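Local coordinates for protein colicin-B (Escherichia coli, PDB 1RH1) that kills E. coli and closely related bacteria by forming a channel that depolarises the cytoplasmic membrane and dissipates cellular energy, at residues 322-325 and 326-330; 75-78 and 79-82. All coordinates share one frame; numbering follows the deposited sequence.

Interaction 1: 322-325 and 326-330; sequences LTKT and SEVII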
loop_
_atom_site.group_PDB
_atom_site.type_symbol
_atom_site.label_atom_id
_atom_site.label_comp_id
_atom_site.label_asym_id
_atom_site.label_seq_id
_atom_site.Cartn_x
_atom_site.Cartn_y
_atom_site.Cartn_z
ATOM N N LEU A 322 6.750 -12.574 -16.225
ATOM C CA LEU A 322 6.550 -11.784 -17.414
ATOM C C LEU A 322 7.904 -11.238 -17.871
ATOM O O LEU A 322 8.134 -11.268 -19.085
ATOM C CB LEU A 322 5.546 -10.647 -17.118
ATOM C CG LEU A 322 4.055 -10.972 -16.931
ATOM C CD1 LEU A 322 3.390 -9.780 -16.286
ATOM C CD2 LEU A 322 3.377 -11.290 -18.250
ATOM N N THR A 323 8.837 -10.817 -16.975
ATOM C CA THR A 323 10.114 -10.310 -17.473
ATOM C C THR A 323 10.957 -11.431 -18.033
ATOM O O THR A 323 11.526 -11.233 -19.100
ATOM C CB THR A 323 10.987 -9.603 -16.431
ATOM O OG1 THR A 323 11.391 -10.573 -15.480
ATOM C CG2 THR A 323 10.257 -8.434 -15.805
ATOM N N LYS A 324 11.045 -12.602 -17.392
ATOM C CA LYS A 324 11.735 -13.711 -18.015
ATOM C C LYS A 324 11.059 -14.084 -19.342
ATOM O O LYS A 324 11.788 -14.338 -20.301
ATOM C CB LYS A 324 11.745 -14.921 -17.082
ATOM C CG LYS A 324 12.621 -16.112 -17.505
ATOM C CD LYS A 324 14.076 -15.671 -17.635
ATOM C CE LYS A 324 15.116 -16.794 -17.657
ATOM N NZ LYS A 324 15.053 -17.634 -18.835
ATOM N N THR A 325 9.723 -14.068 -19.502
ATOM C CA THR A 325 9.108 -14.449 -20.770
ATOM C C THR A 325 9.539 -13.527 -21.892
ATOM O O THR A 325 9.984 -13.979 -22.940
ATOM C CB THR A 325 7.578 -14.437 -20.645
ATOM O OG1 THR A 325 7.275 -15.450 -19.712
ATOM C CG2 THR A 325 6.844 -14.769 -21.920
ATOM N N SER A 326 9.479 -12.228 -21.603
ATOM C CA SER A 326 9.893 -11.162 -22.498
ATOM C C SER A 326 11.289 -11.436 -23.046
ATOM O O SER A 326 11.506 -11.460 -24.251
ATOM C CB SER A 326 9.884 -9.876 -21.725
ATOM O OG SER A 326 10.125 -8.782 -22.576
ATOM N N GLU A 327 12.222 -11.755 -22.154
ATOM C CA GLU A 327 13.603 -12.031 -22.493
ATOM C C GLU A 327 13.704 -13.259 -23.380
ATOM O O GLU A 327 14.404 -13.214 -24.389
ATOM C CB GLU A 327 14.305 -12.181 -21.175
ATOM C CG GLU A 327 15.801 -12.385 -21.079
ATOM C CD GLU A 327 16.211 -12.678 -19.626
ATOM O OE1 GLU A 327 16.588 -13.819 -19.324
ATOM O OE2 GLU A 327 16.135 -11.769 -18.788
ATOM N N VAL A 328 12.968 -14.333 -23.086
ATOM C CA VAL A 328 12.988 -15.550 -23.893
ATOM C C VAL A 328 12.369 -15.318 -25.261
ATOM O O VAL A 328 12.855 -15.814 -26.272
ATOM C CB VAL A 328 12.234 -16.659 -23.147
ATOM C CG1 VAL A 328 12.133 -17.906 -23.992
ATOM C CG2 VAL A 328 12.978 -16.987 -21.867
ATOM N N ILE A 329 11.283 -14.551 -25.312
ATOM C CA ILE A 329 10.636 -14.213 -26.571
ATOM C C ILE A 329 11.578 -13.356 -27.395
ATOM O O ILE A 329 11.513 -13.399 -28.616
ATOM C CB ILE A 329 9.303 -13.462 -26.283
ATOM C CG1 ILE A 329 8.362 -14.404 -25.578
ATOM C CG2 ILE A 329 8.646 -12.959 -27.552
ATOM C CD1 ILE A 329 8.161 -15.777 -26.240
ATOM N N ILE A 330 12.476 -12.584 -26.777
ATOM C CA ILE A 330 13.402 -11.797 -27.557
ATOM C C ILE A 330 14.565 -12.595 -28.051
ATOM O O ILE A 330 15.025 -12.320 -29.162
ATOM C CB ILE A 330 13.870 -10.622 -26.736
ATOM C CG1 ILE A 330 12.720 -9.633 -26.861
ATOM C CG2 ILE A 330 15.208 -10.001 -27.193
ATOM C CD1 ILE A 330 12.844 -8.467 -25.871
#

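Interaction 2: 75-78 and 79-82; sequences DKEL and EEGD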
loop_
_atom_site.group_PDB
_atom_site.type_symbol
_atom_site.label_atom_id
_atom_site.label_comp_id
_atom_site.label_asym_id
_atom_site.label_seq_id
_atom_site.Cartn_x
_atom_site.Cartn_y
_atom_site.Cartn_z
ATOM N N ASP A 75 -16.180 18.133 27.519
ATOM C CA ASP A 75 -17.127 18.615 28.546
ATOM C C ASP A 75 -16.719 18.114 29.943
ATOM O O ASP A 75 -17.535 17.623 30.735
ATOM C CB ASP A 75 -18.580 18.144 28.258
ATOM C CG ASP A 75 -19.206 18.561 26.929
ATOM O OD1 ASP A 75 -19.947 17.761 26.352
ATOM O OD2 ASP A 75 -18.976 19.679 26.473
ATOM N N LYS A 76 -15.421 18.271 30.257
ATOM C CA LYS A 76 -14.867 17.794 31.515
ATOM C C LYS A 76 -15.725 18.090 32.713
ATOM O O LYS A 76 -15.937 17.210 33.535
ATOM C CB LYS A 76 -13.488 18.394 31.824
ATOM C CG LYS A 76 -12.802 17.534 32.902
ATOM C CD LYS A 76 -11.423 17.990 33.377
ATOM C CE LYS A 76 -10.876 17.012 34.436
ATOM N NZ LYS A 76 -9.672 17.496 35.103
ATOM N N GLU A 77 -16.246 19.326 32.710
ATOM C CA GLU A 77 -17.048 19.903 33.783
ATOM C C GLU A 77 -18.379 20.542 33.381
ATOM O O GLU A 77 -18.814 21.520 33.985
ATOM C CB GLU A 77 -16.155 20.916 34.507
ATOM C CG GLU A 77 -15.251 20.170 35.469
ATOM C CD GLU A 77 -14.184 20.971 36.202
ATOM O OE1 GLU A 77 -14.405 22.138 36.533
ATOM O OE2 GLU A 77 -13.119 20.404 36.465
ATOM N N LEU A 78 -19.100 19.984 32.406
ATOM C CA LEU A 78 -20.344 20.585 31.955
ATOM C C LEU A 78 -21.431 20.651 33.032
ATOM O O LEU A 78 -22.053 21.703 33.257
ATOM C CB LEU A 78 -20.868 19.814 30.731
ATOM C CG LEU A 78 -22.142 20.368 30.074
ATOM C CD1 LEU A 78 -21.942 21.829 29.706
ATOM C CD2 LEU A 78 -22.491 19.569 28.857
ATOM N N GLU A 79 -21.619 19.500 33.691
ATOM C CA GLU A 79 -22.574 19.291 34.766
ATOM C C GLU A 79 -22.210 20.021 36.046
ATOM O O GLU A 79 -23.049 20.415 36.862
ATOM C CB GLU A 79 -22.693 17.788 35.039
ATOM C CG GLU A 79 -21.453 16.903 35.195
ATOM C CD GLU A 79 -20.575 16.633 33.959
ATOM O OE1 GLU A 79 -21.088 16.441 32.847
ATOM O OE2 GLU A 79 -19.354 16.598 34.106
ATOM N N GLU A 80 -20.900 20.211 36.189
ATOM C CA GLU A 80 -20.336 20.911 37.316
ATOM C C GLU A 80 -20.578 22.428 37.027
ATOM O O GLU A 80 -20.279 23.294 37.839
ATOM C CB GLU A 80 -18.837 20.322 37.399
ATOM C CG GLU A 80 -18.522 18.930 38.176
ATOM C CD GLU A 80 -18.195 17.504 37.567
ATOM O OE1 GLU A 80 -18.882 16.953 36.750
ATOM O OE2 GLU A 80 -17.270 16.812 37.955
ATOM N N GLY A 81 -21.235 22.846 35.929
ATOM C CA GLY A 81 -21.556 24.244 35.637
ATOM C C GLY A 81 -20.889 24.934 34.424
ATOM O O GLY A 81 -21.377 25.948 33.921
ATOM N N ASP A 82 -19.766 24.431 33.893
ATOM C CA ASP A 82 -18.957 25.066 32.858
ATOM C C ASP A 82 -19.602 25.241 31.510
ATOM O O ASP A 82 -20.768 24.888 31.318
ATOM C CB ASP A 82 -17.680 24.232 32.770
ATOM C CG ASP A 82 -16.470 24.738 31.984
ATOM O OD1 ASP A 82 -15.924 23.927 31.236
ATOM O OD2 ASP A 82 -16.066 25.899 32.122
HETATM O O HOH W 1 -15.826 21.189 30.449
#

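Interaction 1: 322-325 and 326-330
K324 and T325 meet E327, V328 and I329 one turn further along the helix spanning 291-340, a local i to i+3 and i+4 contact on the part of that long helix that belongs to the pore-forming domain. Four consecutive i+4 bonds hold the backbone: the amides of S326, E327, V328 and I329 donate to the carbonyls of L322, T323, K324 and T325. The straightest of them runs from S326 N to L322 O, with 169° at the hydrogen. K324, which also touches L411, leaves the backbone with CG anti to N (chi1 -171°) and then bends at chi2 and chi4. Its CD lies 3.5 Å from E327 OE1, while NZ turns over V328 and stands 3.7 Å from CG2 of that residue. K324 NZ and E327 OE1 remain 4.1 Å apart, too far for a salt bridge, though their opposite charges probably still attract. Channel-forming colicins carry this domain as a bundle of helices, and the inner face here packs against two of them, 342-357 and 457-472. There T325 CG2 lies alongside I329 CG1 at 4.0 Å, the two side chains pointing the same way; T325 also touches I355 and L466. Its hydroxyl OG1 sits beside the backbone N, hydrogen-bonds to V321 O one turn earlier and makes a weak hydrogen bond with S462 OG.

Interaction 2: 75-78 and 79-82
E77 and D82 close a tight loop in which the E77 carbonyl receives the D82 amide, D82 N to E77 O being 3.1 Å. Within it, L78 to G81 form a type I beta turn, and G81 N bonds to L78 O at 3.0 Å. The nested bonds, with a positive phi at G81 (114°), form a Schellman motif although no regular helix precedes it. Starting from CB, the E77 side chain first lies 4.0 Å from CB of D82 and equally far from CB of E80. Its CG then passes E80 CB at 4.1 Å, and the extended chain places OE1 in a hydrogen bond with the Y52 hydroxyl. With CG anti to the backbone N (chi1 -168°), the D82 carboxylate faces a bound water, which donates to OD1 at 2.9 Å and accepts from E77 N; the same OD1 also takes the amide of L59. E79, bent at chi2, folds back until OE2 lies 3.5 Å from K76 O; the same OE2 forms a salt bridge with K137 NZ. The whole turn belongs to the connection between strands 70-73 and 87-90, with L78 resting on P47 and the backbone of G81 bonded to G48 and G50.

In the fold
From the N terminus the chain first meets interaction 2, which closes a tight turn within the connection from strand 70-73 to strand 87-90 of the mixed sheet and joins it to the segments around residues 47-59 and to K137. More than two hundred residues later, after the remaining strands, the chain enters helix 291-340, and interaction 1 falls in its second half, closing no loop but lying along a helix that runs through the pore-forming domain. The two contacts follow in series, neither nested nor crossed. They lie on opposite sides of the chain's centre, their centres about 71 Å apart, in the N-terminal part of the molecule and in the pore-forming domain, which the long helix joins.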